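Local coordinates for 2-hydroxyisobutanoyl-CoA mutase large subunit (Aquincola tertiaricarbonis, PDB 4R3U), which forms, with the small cobalamin-binding subunit, a B12-dependent mutase that interconverts 2-hydroxyisobutyryl-CoA and (S)-3-hydroxybutyryl-CoA, at residues A[207-211]-A[212-216]; A[222-226]-A[227-231]; A[237-240]-A[241-245]; A[261-264]-A[265-268]; A[274-277]-A[278-282]. All coordinates share one frame; numbering follows the deposited sequence.

Contact 1 (A[207-211]-A[212-216]); sequences TVQAD and ILKEY. With 3HC (3-hydroxybutanoyl-coenzyme A), chain E.
Lys214 bends back from the first turn of helix 213-219 over the loop before it, where its amino group meets Asp211 O and Gln209 OE1. Lys214 NZ donates to Asp211 O at 2.8 Å, entering in the carbonyl plane, and more weakly to Gln209 OE1 at 3.3 Å. Beside it Glu215 closes a salt bridge, with Lys214 NZ 2.5 Å from Glu215 OE2 on the anti side of the carboxylate; Asn180 OD1 accepts from NZ as well. The lysine reaches all of these because CG sits between its own N and carbonyl carbon (chi1 68°) and the chain bends again further out. A methionine in its place would probably leave Glu215 without its charged mate and Asp211 O without its donor.

The loop is a beta-alpha connection of the TIM barrel, leading from the end of strand 206-208 to the helix, where such barrels place their active sites. Here it binds the substrate: Gln209 NE2 gives a nearly straight bond (164°) to the thioester oxygen O1 at 3.1 Å, and Thr207 OG1 lies 2.8 Å from the pantetheine hydroxyl OAP. An amide suits position 209, since its nitrogen can donate to substrate while OE1 accepts from Asn180 ND2 and, weakly, from Lys214.

Capping falls to Asp211, whose OD1 takes the Lys214 N-H, with Lys214 N 3.3 Å from Asp211 OD1 and above the carboxylate plane; a carboxylate here probably also interacts favourably with the positive end of the helix dipole. Tyr278 is a further partner of this group, and Ser253 N donates to OD2.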
# COMPACT_ATOMS: atom_id res chain seq x y z
N THR A 207 23.94 -14.84 -6.87
CA THR A 207 23.36 -14.88 -8.20
C THR A 207 24.08 -13.91 -9.16
O THR A 207 24.50 -12.83 -8.75
CB THR A 207 21.88 -14.43 -8.13
OG1 THR A 207 21.21 -15.04 -7.02
CG2 THR A 207 21.11 -14.68 -9.41
N VAL A 208 24.18 -14.31 -10.44
CA VAL A 208 24.55 -13.50 -11.60
C VAL A 208 23.32 -13.65 -12.50
O VAL A 208 22.78 -14.76 -12.60
CB VAL A 208 25.87 -13.90 -12.30
CG1 VAL A 208 27.07 -13.38 -11.52
CG2 VAL A 208 25.97 -15.42 -12.53
N GLN A 209 22.78 -12.53 -13.00
CA GLN A 209 21.57 -12.55 -13.84
C GLN A 209 21.79 -13.45 -15.08
O GLN A 209 20.95 -14.31 -15.36
CB GLN A 209 21.12 -11.13 -14.22
CG GLN A 209 19.72 -11.10 -14.81
CD GLN A 209 19.15 -9.72 -14.75
OE1 GLN A 209 19.29 -8.92 -15.69
NE2 GLN A 209 18.54 -9.41 -13.62
N ALA A 210 22.92 -13.25 -15.79
CA ALA A 210 23.42 -14.06 -16.91
C ALA A 210 22.53 -14.33 -18.16
O ALA A 210 23.06 -14.51 -19.25
CB ALA A 210 24.04 -15.35 -16.39
N ASP A 211 21.20 -14.37 -17.99
CA ASP A 211 20.22 -14.62 -19.06
C ASP A 211 20.40 -13.69 -20.25
O ASP A 211 19.97 -12.55 -20.21
CB ASP A 211 18.76 -14.54 -18.53
CG ASP A 211 17.65 -14.86 -19.51
OD1 ASP A 211 17.95 -15.08 -20.72
OD2 ASP A 211 16.48 -14.85 -19.10
N ILE A 212 21.00 -14.23 -21.31
CA ILE A 212 21.25 -13.48 -22.54
C ILE A 212 20.07 -13.44 -23.52
O ILE A 212 19.91 -12.47 -24.24
CB ILE A 212 22.59 -13.90 -23.18
CG1 ILE A 212 23.18 -12.79 -24.06
CG2 ILE A 212 22.50 -15.26 -23.91
CD1 ILE A 212 23.84 -11.68 -23.31
N LEU A 213 19.23 -14.46 -23.52
CA LEU A 213 18.08 -14.50 -24.42
C LEU A 213 17.15 -13.30 -24.23
O LEU A 213 16.73 -12.67 -25.21
CB LEU A 213 17.37 -15.88 -24.38
CG LEU A 213 18.28 -17.12 -24.77
CD1 LEU A 213 17.61 -18.43 -24.49
CD2 LEU A 213 18.74 -17.08 -26.20
N LYS A 214 16.96 -12.89 -22.97
CA LYS A 214 16.13 -11.75 -22.64
C LYS A 214 16.79 -10.43 -22.99
O LYS A 214 16.11 -9.42 -23.07
CB LYS A 214 15.67 -11.82 -21.16
CG LYS A 214 16.76 -11.64 -20.12
CD LYS A 214 16.89 -10.21 -19.63
CE LYS A 214 17.76 -10.18 -18.39
NZ LYS A 214 19.22 -10.39 -18.68
N GLU A 215 18.13 -10.44 -23.19
CA GLU A 215 18.92 -9.27 -23.59
C GLU A 215 18.64 -8.96 -25.06
O GLU A 215 18.40 -7.81 -25.40
CB GLU A 215 20.42 -9.52 -23.36
CG GLU A 215 20.82 -9.53 -21.88
CD GLU A 215 20.48 -8.26 -21.12
OE1 GLU A 215 20.50 -7.18 -21.73
OE2 GLU A 215 20.08 -8.36 -19.94
N TYR A 216 18.59 -10.00 -25.91
CA TYR A 216 18.25 -9.84 -27.33
C TYR A 216 16.79 -9.40 -27.48
O TYR A 216 16.46 -8.55 -28.31
CB TYR A 216 18.53 -11.12 -28.13
CG TYR A 216 19.98 -11.52 -28.13
CD1 TYR A 216 20.94 -10.76 -28.79
CD2 TYR A 216 20.41 -12.68 -27.48
CE1 TYR A 216 22.29 -11.11 -28.77
CE2 TYR A 216 21.76 -13.04 -27.46
CZ TYR A 216 22.70 -12.25 -28.09
OH TYR A 216 24.03 -12.61 -28.06
N1A 3HC E . 12.16 -22.92 5.11
C2A 3HC E . 13.51 -23.53 5.15
N3A 3HC E . 14.46 -22.83 4.28
C4A 3HC E . 14.09 -21.75 3.54
C5A 3HC E . 12.83 -21.27 3.56
C6A 3HC E . 11.88 -21.87 4.32
N6A 3HC E . 10.66 -21.35 4.29
N7A 3HC E . 12.80 -20.21 2.75
C8A 3HC E . 14.02 -20.04 2.24
N9A 3HC E . 14.81 -21.00 2.71
C1B 3HC E . 16.25 -21.25 2.44
C2B 3HC E . 16.53 -21.60 0.99
O2B 3HC E . 16.38 -23.01 0.75
C3B 3HC E . 17.96 -21.14 0.82
O3B 3HC E . 18.89 -22.12 1.33
P3B 3HC E . 20.23 -22.57 0.55
O7A 3HC E . 21.00 -21.32 0.45
O8A 3HC E . 20.80 -23.57 1.49
O9A 3HC E . 19.70 -23.12 -0.72
C4B 3HC E . 18.05 -19.90 1.70
O4B 3HC E . 16.99 -20.03 2.70
C5B 3HC E . 17.90 -18.61 0.88
O5B 3HC E . 16.53 -18.45 0.44
P1A 3HC E . 16.08 -18.44 -1.12
O1A 3HC E . 17.04 -19.19 -1.98
O2A 3HC E . 14.65 -18.80 -1.19
O3A 3HC E . 16.17 -16.81 -1.34
P2A 3HC E . 17.39 -15.97 -2.01
O4A 3HC E . 17.05 -14.55 -1.93
O5A 3HC E . 18.71 -16.41 -1.47
O6A 3HC E . 17.30 -16.47 -3.50
CBP 3HC E . 16.74 -16.43 -5.86
CCP 3HC E . 16.25 -16.13 -4.42
CDP 3HC E . 16.88 -17.95 -5.97
CEP 3HC E . 15.66 -15.98 -6.86
CAP 3HC E . 18.11 -15.74 -6.15
OAP 3HC E . 18.69 -16.07 -7.43
C9P 3HC E . 18.20 -14.21 -5.85
O9P 3HC E . 18.50 -13.80 -4.72
N8P 3HC E . 18.03 -13.39 -6.90
C7P 3HC E . 18.17 -11.94 -6.75
C6P 3HC E . 18.18 -11.27 -8.12
C5P 3HC E . 18.21 -9.74 -8.02
O5P 3HC E . 18.12 -9.14 -6.94
N4P 3HC E . 18.35 -9.14 -9.21
C3P 3HC E . 18.38 -7.70 -9.35
C2P 3HC E . 17.95 -7.37 -10.76
S1P 3HC E . 17.85 -5.57 -11.03
C1 3HC E . 17.37 -5.64 -12.77
O1 3HC E . 17.86 -6.42 -13.58
C2 3HC E . 16.22 -4.70 -13.19
C3 3HC E . 16.69 -3.26 -13.38
O3 3HC E . 17.27 -2.79 -12.17
C4 3HC E . 17.68 -3.13 -14.55

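Contact 2 (A[222-226]-A[227-231]); sequences YIYPI and APSVR
Pro225 is still extended (psi 161°), and with Ile226 the backbone turns into helix 226-243, so that Ser229 N, four residues on, donates weakly to Pro225 O, 3.3 Å away. The Ser229 side chain reinforces this bond. Ser229 OG, beside its own N and anti to the carbonyl carbon (chi1 -64°), turns back to donate to Pro225 O at 3.0 Å, from well above the carbonyl plane. A water donates to Ser229 OG at 2.9 Å, and Tyr216 OH is bonded to the same atom. A small hydroxyl fits here, between a loop carbonyl and the helix.

The apolar contacts lie around it. Pro228 CG packs 3.9 Å from Pro225 CD, the two rings crossing at about a right angle, and reaches Tyr224 CB at 4.1 Å. One turn along, Ile226 and Val230 lie side by side, their CG2 methyls 4.1 Å apart, and Val230 N donates to Ile226 O by a bent bond. Ile226 also packs against helix 446-451.

Pro225 occupies the N-cap and Pro228 falls within the first turn; prolines are well tolerated there, where amides lack helical acceptors, and this helix belongs to the barrel's outer layer.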
# COMPACT_ATOMS: atom_id res chain seq x y z
N TYR A 222 24.40 -6.89 -24.94
CA TYR A 222 25.01 -8.02 -25.64
C TYR A 222 26.38 -7.65 -26.19
O TYR A 222 26.66 -6.47 -26.43
CB TYR A 222 24.09 -8.59 -26.74
CG TYR A 222 23.27 -7.57 -27.50
CD1 TYR A 222 23.88 -6.58 -28.26
CD2 TYR A 222 21.88 -7.61 -27.47
CE1 TYR A 222 23.13 -5.64 -28.97
CE2 TYR A 222 21.12 -6.68 -28.17
CZ TYR A 222 21.75 -5.71 -28.93
OH TYR A 222 21.01 -4.78 -29.63
N ILE A 223 27.24 -8.65 -26.37
CA ILE A 223 28.58 -8.47 -26.89
C ILE A 223 28.73 -9.30 -28.16
O ILE A 223 28.99 -8.76 -29.22
CB ILE A 223 29.68 -8.81 -25.81
CG1 ILE A 223 29.47 -8.02 -24.49
CG2 ILE A 223 31.08 -8.54 -26.37
CD1 ILE A 223 30.25 -8.49 -23.25
N TYR A 224 28.54 -10.61 -28.05
CA TYR A 224 28.73 -11.59 -29.11
C TYR A 224 27.43 -12.04 -29.73
O TYR A 224 26.37 -11.83 -29.11
CB TYR A 224 29.45 -12.83 -28.52
CG TYR A 224 30.65 -12.46 -27.68
CD1 TYR A 224 31.80 -11.92 -28.27
CD2 TYR A 224 30.62 -12.58 -26.28
CE1 TYR A 224 32.90 -11.54 -27.50
CE2 TYR A 224 31.71 -12.20 -25.50
CZ TYR A 224 32.85 -11.69 -26.12
OH TYR A 224 33.94 -11.32 -25.38
N PRO A 225 27.48 -12.73 -30.89
CA PRO A 225 26.25 -13.29 -31.48
C PRO A 225 25.59 -14.30 -30.53
O PRO A 225 26.24 -14.80 -29.60
CB PRO A 225 26.76 -13.97 -32.76
CG PRO A 225 28.10 -13.38 -33.04
CD PRO A 225 28.67 -13.08 -31.71
N ILE A 226 24.31 -14.59 -30.75
CA ILE A 226 23.47 -15.48 -29.92
C ILE A 226 24.13 -16.80 -29.51
O ILE A 226 24.22 -17.07 -28.30
CB ILE A 226 22.07 -15.69 -30.56
CG1 ILE A 226 21.44 -14.34 -31.00
CG2 ILE A 226 21.17 -16.46 -29.60
CD1 ILE A 226 20.14 -14.43 -31.66
N ALA A 227 24.61 -17.60 -30.49
CA ALA A 227 25.22 -18.92 -30.26
C ALA A 227 26.39 -18.95 -29.25
O ALA A 227 26.24 -19.64 -28.24
CB ALA A 227 25.60 -19.58 -31.58
N PRO A 228 27.52 -18.19 -29.44
CA PRO A 228 28.58 -18.22 -28.43
C PRO A 228 28.14 -17.69 -27.07
O PRO A 228 28.63 -18.16 -26.05
CB PRO A 228 29.69 -17.38 -29.05
CG PRO A 228 29.07 -16.56 -30.08
CD PRO A 228 27.90 -17.33 -30.59
N SER A 229 27.20 -16.74 -27.07
CA SER A 229 26.66 -16.11 -25.85
C SER A 229 25.81 -17.08 -25.00
O SER A 229 25.76 -16.93 -23.76
CB SER A 229 25.83 -14.90 -26.21
OG SER A 229 26.64 -13.92 -26.81
N VAL A 230 25.13 -18.04 -25.66
CA VAL A 230 24.31 -19.05 -24.98
C VAL A 230 25.24 -20.09 -24.36
O VAL A 230 25.03 -20.54 -23.21
CB VAL A 230 23.21 -19.63 -25.92
CG1 VAL A 230 22.55 -20.87 -25.32
CG2 VAL A 230 22.17 -18.56 -26.23
N ARG A 231 26.33 -20.39 -25.09
CA ARG A 231 27.37 -21.31 -24.63
C ARG A 231 28.01 -20.76 -23.30
O ARG A 231 28.33 -21.55 -22.41
CB ARG A 231 28.42 -21.51 -25.77
CG ARG A 231 29.67 -22.28 -25.37
CD ARG A 231 30.78 -21.35 -24.91
NE ARG A 231 31.92 -22.09 -24.37
CZ ARG A 231 32.98 -22.47 -25.08
NH1 ARG A 231 33.06 -22.18 -26.38
NH2 ARG A 231 33.97 -23.13 -24.51
O HOH W 1 27.24 -11.83 -24.90

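Contact 3 (A[237-240]-A[241-245]); sequences ITYS and AKNLK
Asn243 folds back over Tyr239 in the last turn of helix 226-243, the helix that completes the crossover between the parallel barrel strands 206-208 and 247-248. Its CB lies over one face of the tyrosine ring, displaced toward the rim, in a CH-pi contact 3.9 Å from the centroid; the closest ring atom to Asn243 CB is Tyr239 CZ, at 3.7 Å. Next, Asn243 CG comes within 3.6 Å of Tyr239 CE1. The amide then runs on across the ring almost parallel to it, the two planes only 15° apart, until Asn243 ND2 stands 3.4 Å from Tyr239 CD1. That same nitrogen donates to Tyr239 O at 3.0 Å along a fairly straight path (158°), and the acceptor lies close to the amide plane. Asparagine suits the place because its short chain lets the amide serve both ring and carbonyl; Tyr239 O also receives a weak bond from Asn243 N.

Tyr239 meets this neighbour because its CG stands anti to the backbone N (chi1 170°), while its side chain also packs on Met540 and Ile544 of helix 540-549. Leu244 is the first residue to leave helical angles, though its N still donates to Ser240 O at 2.7 Å. An apolar residue suits this place: it packs against Leu187 and Val191 of helix 183-196, and Leu244 CD1 meets the edge of the Tyr239 ring, 3.7 Å from Tyr239 CE2.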
# COMPACT_ATOMS: atom_id res chain seq x y z
N ILE A 237 26.25 -22.16 -15.99
CA ILE A 237 25.34 -23.16 -15.40
C ILE A 237 26.04 -24.43 -15.02
O ILE A 237 25.94 -24.81 -13.85
CB ILE A 237 24.04 -23.35 -16.23
CG1 ILE A 237 23.12 -22.12 -16.07
CG2 ILE A 237 23.31 -24.66 -15.86
CD1 ILE A 237 22.07 -21.95 -17.17
N THR A 238 26.78 -25.07 -15.97
CA THR A 238 27.53 -26.32 -15.72
C THR A 238 28.63 -26.18 -14.66
O THR A 238 28.78 -27.08 -13.84
CB THR A 238 28.06 -26.94 -17.00
OG1 THR A 238 29.00 -26.04 -17.61
CG2 THR A 238 26.95 -27.28 -17.99
N TYR A 239 29.39 -25.06 -14.68
CA TYR A 239 30.45 -24.81 -13.70
C TYR A 239 29.85 -24.73 -12.27
O TYR A 239 30.34 -25.42 -11.36
CB TYR A 239 31.26 -23.52 -14.04
CG TYR A 239 32.21 -23.11 -12.93
CD1 TYR A 239 33.47 -23.68 -12.82
CD2 TYR A 239 31.80 -22.22 -11.94
CE1 TYR A 239 34.31 -23.38 -11.75
CE2 TYR A 239 32.63 -21.92 -10.85
CZ TYR A 239 33.89 -22.48 -10.77
OH TYR A 239 34.72 -22.18 -9.72
N SER A 240 28.84 -23.86 -12.09
CA SER A 240 28.14 -23.65 -10.82
C SER A 240 27.57 -24.95 -10.25
O SER A 240 27.68 -25.16 -9.04
CB SER A 240 27.03 -22.63 -10.98
OG SER A 240 27.57 -21.34 -11.14
N ALA A 241 26.96 -25.80 -11.10
CA ALA A 241 26.36 -27.08 -10.70
C ALA A 241 27.40 -28.00 -10.08
O ALA A 241 27.13 -28.64 -9.07
CB ALA A 241 25.71 -27.75 -11.89
N LYS A 242 28.61 -28.01 -10.65
CA LYS A 242 29.70 -28.86 -10.21
C LYS A 242 30.63 -28.21 -9.15
O LYS A 242 31.31 -28.95 -8.44
CB LYS A 242 30.52 -29.37 -11.43
CG LYS A 242 29.77 -30.33 -12.37
CD LYS A 242 30.10 -31.79 -12.05
CE LYS A 242 29.88 -32.73 -13.21
NZ LYS A 242 30.45 -34.08 -12.96
N ASN A 243 30.66 -26.87 -9.04
CA ASN A 243 31.58 -26.17 -8.12
C ASN A 243 30.97 -25.26 -7.06
O ASN A 243 31.64 -24.95 -6.07
CB ASN A 243 32.64 -25.40 -8.92
CG ASN A 243 33.54 -26.29 -9.73
OD1 ASN A 243 34.58 -26.80 -9.25
ND2 ASN A 243 33.16 -26.50 -10.99
N LEU A 244 29.72 -24.79 -7.27
CA LEU A 244 29.08 -23.84 -6.35
C LEU A 244 27.66 -24.27 -5.92
O LEU A 244 26.66 -23.75 -6.41
CB LEU A 244 29.06 -22.42 -6.98
CG LEU A 244 30.34 -21.84 -7.55
CD1 LEU A 244 30.02 -20.73 -8.51
CD2 LEU A 244 31.25 -21.35 -6.46
N LYS A 245 27.62 -25.21 -4.96
CA LYS A 245 26.41 -25.81 -4.39
C LYS A 245 25.29 -24.84 -3.98
O LYS A 245 24.11 -25.16 -4.21
CB LYS A 245 26.75 -26.79 -3.25
CG LYS A 245 27.35 -28.10 -3.75
CD LYS A 245 27.27 -29.22 -2.68
CE LYS A 245 28.51 -29.33 -1.81
NZ LYS A 245 28.65 -30.68 -1.20

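Contact 4 (A[261-264]-A[265-268]); sequences GSSP and LQEA
A capping box starts helix 264-283: Ser263, at the N-cap, and Gln266, three residues on, exchange hydrogen bonds between side chain and backbone. Ser263 OG accepts from Gln266 N at 3.0 Å, and in return Ser263 N donates to Gln266 OE1 at 2.9 Å. Both are fairly straight at the hydrogen, but the second meets the amide oxygen from well above the carbonyl plane (45° out of it). Serine suits the N-cap since its OG, set between its own N and carbonyl carbon (chi1 62°), is placed to accept from the backbone N-H of Gln266. The glutamine, extended beyond CG, has just the reach to come back over the serine, and its CD passes 3.3 Å from Ser263 OG.

The helix joins the neighbouring parallel strands 252-253 and 298-302 of the barrel, and its start follows directly on a Schellman motif, in which Gly261 with its positive phi ends helix 255-259. Pro264 then occupies the first helical position, where no N-H is needed, and packs against helix 306-327.

Ser263 O is gripped twice. Glu267 N approaches Ser263 O nearly head-on at 2.9 Å, while Ser262 OG donates to it from 44° above the carbonyl plane at the same distance. Further on, Ala268 N completes the turn on Pro264 O at 3.0 Å. Glu267, its CG anti to the backbone N and the chain extended beyond, leaves the turn with its CB 3.5 Å from Pro264 O; its carboxylate forms a salt bridge with Lys312 and accepts from Val301 N.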
# COMPACT_ATOMS: atom_id res chain seq x y z
N GLY A 261 7.79 -3.15 -22.35
CA GLY A 261 6.41 -2.91 -22.77
C GLY A 261 5.51 -4.10 -22.96
O GLY A 261 4.48 -3.98 -23.63
N SER A 262 5.90 -5.28 -22.44
CA SER A 262 5.11 -6.50 -22.64
C SER A 262 3.91 -6.59 -21.73
O SER A 262 3.77 -5.86 -20.74
CB SER A 262 5.98 -7.75 -22.47
OG SER A 262 5.92 -8.29 -21.15
N SER A 263 3.05 -7.53 -22.04
CA SER A 263 1.90 -7.85 -21.22
C SER A 263 2.41 -8.87 -20.18
O SER A 263 3.42 -9.54 -20.43
CB SER A 263 0.82 -8.51 -22.09
OG SER A 263 1.35 -9.71 -22.62
N PRO A 264 1.69 -9.07 -19.05
CA PRO A 264 2.07 -10.15 -18.12
C PRO A 264 2.12 -11.55 -18.77
O PRO A 264 2.93 -12.38 -18.37
CB PRO A 264 0.98 -10.06 -17.05
CG PRO A 264 0.53 -8.63 -17.09
CD PRO A 264 0.51 -8.34 -18.55
N LEU A 265 1.30 -11.81 -19.80
CA LEU A 265 1.29 -13.07 -20.54
C LEU A 265 2.56 -13.23 -21.38
O LEU A 265 3.13 -14.32 -21.41
CB LEU A 265 0.04 -13.21 -21.43
CG LEU A 265 -0.08 -14.53 -22.25
CD1 LEU A 265 -0.09 -15.77 -21.34
CD2 LEU A 265 -1.28 -14.50 -23.16
N GLN A 266 3.00 -12.16 -22.05
CA GLN A 266 4.24 -12.17 -22.84
C GLN A 266 5.43 -12.35 -21.89
O GLN A 266 6.32 -13.15 -22.16
CB GLN A 266 4.38 -10.91 -23.68
CG GLN A 266 3.42 -10.85 -24.87
CD GLN A 266 3.13 -9.44 -25.33
OE1 GLN A 266 3.59 -8.45 -24.76
NE2 GLN A 266 2.29 -9.31 -26.32
N GLU A 267 5.39 -11.68 -20.74
CA GLU A 267 6.42 -11.78 -19.73
C GLU A 267 6.60 -13.25 -19.29
O GLU A 267 7.69 -13.81 -19.47
CB GLU A 267 6.07 -10.91 -18.52
CG GLU A 267 7.06 -11.13 -17.40
CD GLU A 267 6.75 -10.54 -16.05
OE1 GLU A 267 5.63 -10.02 -15.88
OE2 GLU A 267 7.62 -10.64 -15.16
N ALA A 268 5.52 -13.84 -18.75
CA ALA A 268 5.48 -15.23 -18.29
C ALA A 268 5.90 -16.23 -19.37
O ALA A 268 6.83 -17.01 -19.16
CB ALA A 268 4.08 -15.56 -17.76

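Contact 5 (A[274-277]-A[278-282])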
# COMPACT_ATOMS: atom_id res chain seq x y z
N ASN A 274 12.54 -19.09 -23.00
CA ASN A 274 13.98 -18.95 -22.74
C ASN A 274 14.49 -20.08 -21.86
O ASN A 274 15.55 -20.65 -22.16
CB ASN A 274 14.28 -17.58 -22.12
CG ASN A 274 14.25 -16.45 -23.14
OD1 ASN A 274 14.27 -16.67 -24.36
ND2 ASN A 274 14.27 -15.21 -22.66
N LEU A 275 13.72 -20.47 -20.81
CA LEU A 275 14.06 -21.59 -19.94
C LEU A 275 14.26 -22.87 -20.76
O LEU A 275 15.27 -23.55 -20.59
CB LEU A 275 12.99 -21.81 -18.84
CG LEU A 275 12.98 -23.20 -18.18
CD1 LEU A 275 14.08 -23.34 -17.13
CD2 LEU A 275 11.64 -23.53 -17.62
N ILE A 276 13.29 -23.20 -21.62
CA ILE A 276 13.33 -24.40 -22.46
C ILE A 276 14.64 -24.47 -23.28
O ILE A 276 15.31 -25.50 -23.26
CB ILE A 276 12.03 -24.53 -23.29
CG1 ILE A 276 10.86 -24.94 -22.38
CG2 ILE A 276 12.23 -25.51 -24.51
CD1 ILE A 276 9.48 -24.45 -22.87
N THR A 277 15.01 -23.35 -23.93
CA THR A 277 16.23 -23.22 -24.74
C THR A 277 17.46 -23.56 -23.90
O THR A 277 18.30 -24.35 -24.34
CB THR A 277 16.28 -21.83 -25.35
OG1 THR A 277 15.00 -21.54 -25.91
CG2 THR A 277 17.35 -21.67 -26.41
N TYR A 278 17.55 -22.99 -22.68
CA TYR A 278 18.64 -23.17 -21.73
C TYR A 278 18.79 -24.60 -21.25
O TYR A 278 19.91 -25.12 -21.25
CB TYR A 278 18.49 -22.19 -20.53
CG TYR A 278 18.78 -20.72 -20.85
CD1 TYR A 278 19.88 -20.36 -21.63
CD2 TYR A 278 18.01 -19.71 -20.30
CE1 TYR A 278 20.17 -19.02 -21.90
CE2 TYR A 278 18.28 -18.36 -20.57
CZ TYR A 278 19.37 -18.02 -21.35
OH TYR A 278 19.69 -16.71 -21.62
N VAL A 279 17.68 -25.24 -20.87
CA VAL A 279 17.66 -26.63 -20.39
C VAL A 279 18.14 -27.58 -21.47
O VAL A 279 18.94 -28.49 -21.18
CB VAL A 279 16.27 -27.04 -19.83
CG1 VAL A 279 16.28 -28.50 -19.36
CG2 VAL A 279 15.84 -26.12 -18.69
N ASN A 280 17.70 -27.34 -22.72
CA ASN A 280 18.11 -28.13 -23.89
C ASN A 280 19.63 -28.01 -24.13
O ASN A 280 20.28 -29.02 -24.38
CB ASN A 280 17.34 -27.71 -25.14
CG ASN A 280 15.88 -28.12 -25.15
OD1 ASN A 280 15.48 -29.17 -24.65
ND2 ASN A 280 15.05 -27.32 -25.80
N GLU A 281 20.17 -26.79 -24.03
CA GLU A 281 21.59 -26.51 -24.21
C GLU A 281 22.47 -27.16 -23.16
O GLU A 281 23.54 -27.67 -23.50
CB GLU A 281 21.85 -24.99 -24.26
CG GLU A 281 21.99 -24.41 -25.66
CD GLU A 281 22.40 -25.34 -26.77
OE1 GLU A 281 21.49 -25.93 -27.40
OE2 GLU A 281 23.62 -25.50 -27.00
N VAL A 282 22.02 -27.13 -21.88
CA VAL A 282 22.74 -27.73 -20.75
C VAL A 282 22.67 -29.27 -20.81
O VAL A 282 23.70 -29.92 -20.68
CB VAL A 282 22.32 -27.17 -19.36
CG1 VAL A 282 23.16 -27.77 -18.24
CG2 VAL A 282 22.42 -25.64 -19.33
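Leu275 lays its CD1 methyl on CG2 of Val279, 3.6 Å away, the two side chains running side by side one turn apart along helix 264-283. With CG anti to the backbone N (chi1 160°), the leucine leans toward the later turn, and it also packs on Tyr320 of helix 306-327. Leucine and a branched valine suit this place because they pack on Tyr320 and Phe328 without any polar demand. On the next strip Ile276 CG2 lies 3.6 Å from Asn280 ND2, again alongside; that amide comes near Ile276 O but at an angle too poor for a bond.

Underneath, the backbone runs as a regular helix. Val279 N donates to Leu275 O at 3.0 Å, nearly in line with the carbonyl, and Tyr278 N reaches Asn274 O at 3.1 Å. The Tyr278 ring comes back beside this last carbonyl, its CD2 3.2 Å from Asn274 O in an oblique approach.

From there the tyrosine crosses to the start of helix 213-219, where its OH is bonded to Asp211 OD1 and Leu213 N. A phenylalanine here would probably keep the packing on Val233 and Ile250 but leave Asp211 OD1 and Leu213 N without the hydroxyl they share. Thr277 OG1, by contrast, bonds to Ala273 O within its own helix. Methyls thus serve one flank, while a long aromatic arm carries hydrogen bonding from one helix to its neighbour's cap.

How the contacts relate
Contact 1 alone touches the substrate; contact 5 stands further back, with Tyr278 OH 2.5 Å from Asp211 OD1 and the Leu275 side chain about 13 Å from the bound 3-hydroxybutanoyl-CoA. Contact 2 joins contact 1 through Tyr216 OH, 2.7 Å from Tyr224 O, as the chain passes from helix 213-219 to helix 226-243. At the far end of that helix contact 3 packs on contact 5, Ile237 CG2 being 3.7 Å from Val282 CG2. Contact 4 begins the helix that contact 5 continues, their centres about 20 Å apart, and lies across the chain's centre from contact 3, about 30 Å between centres.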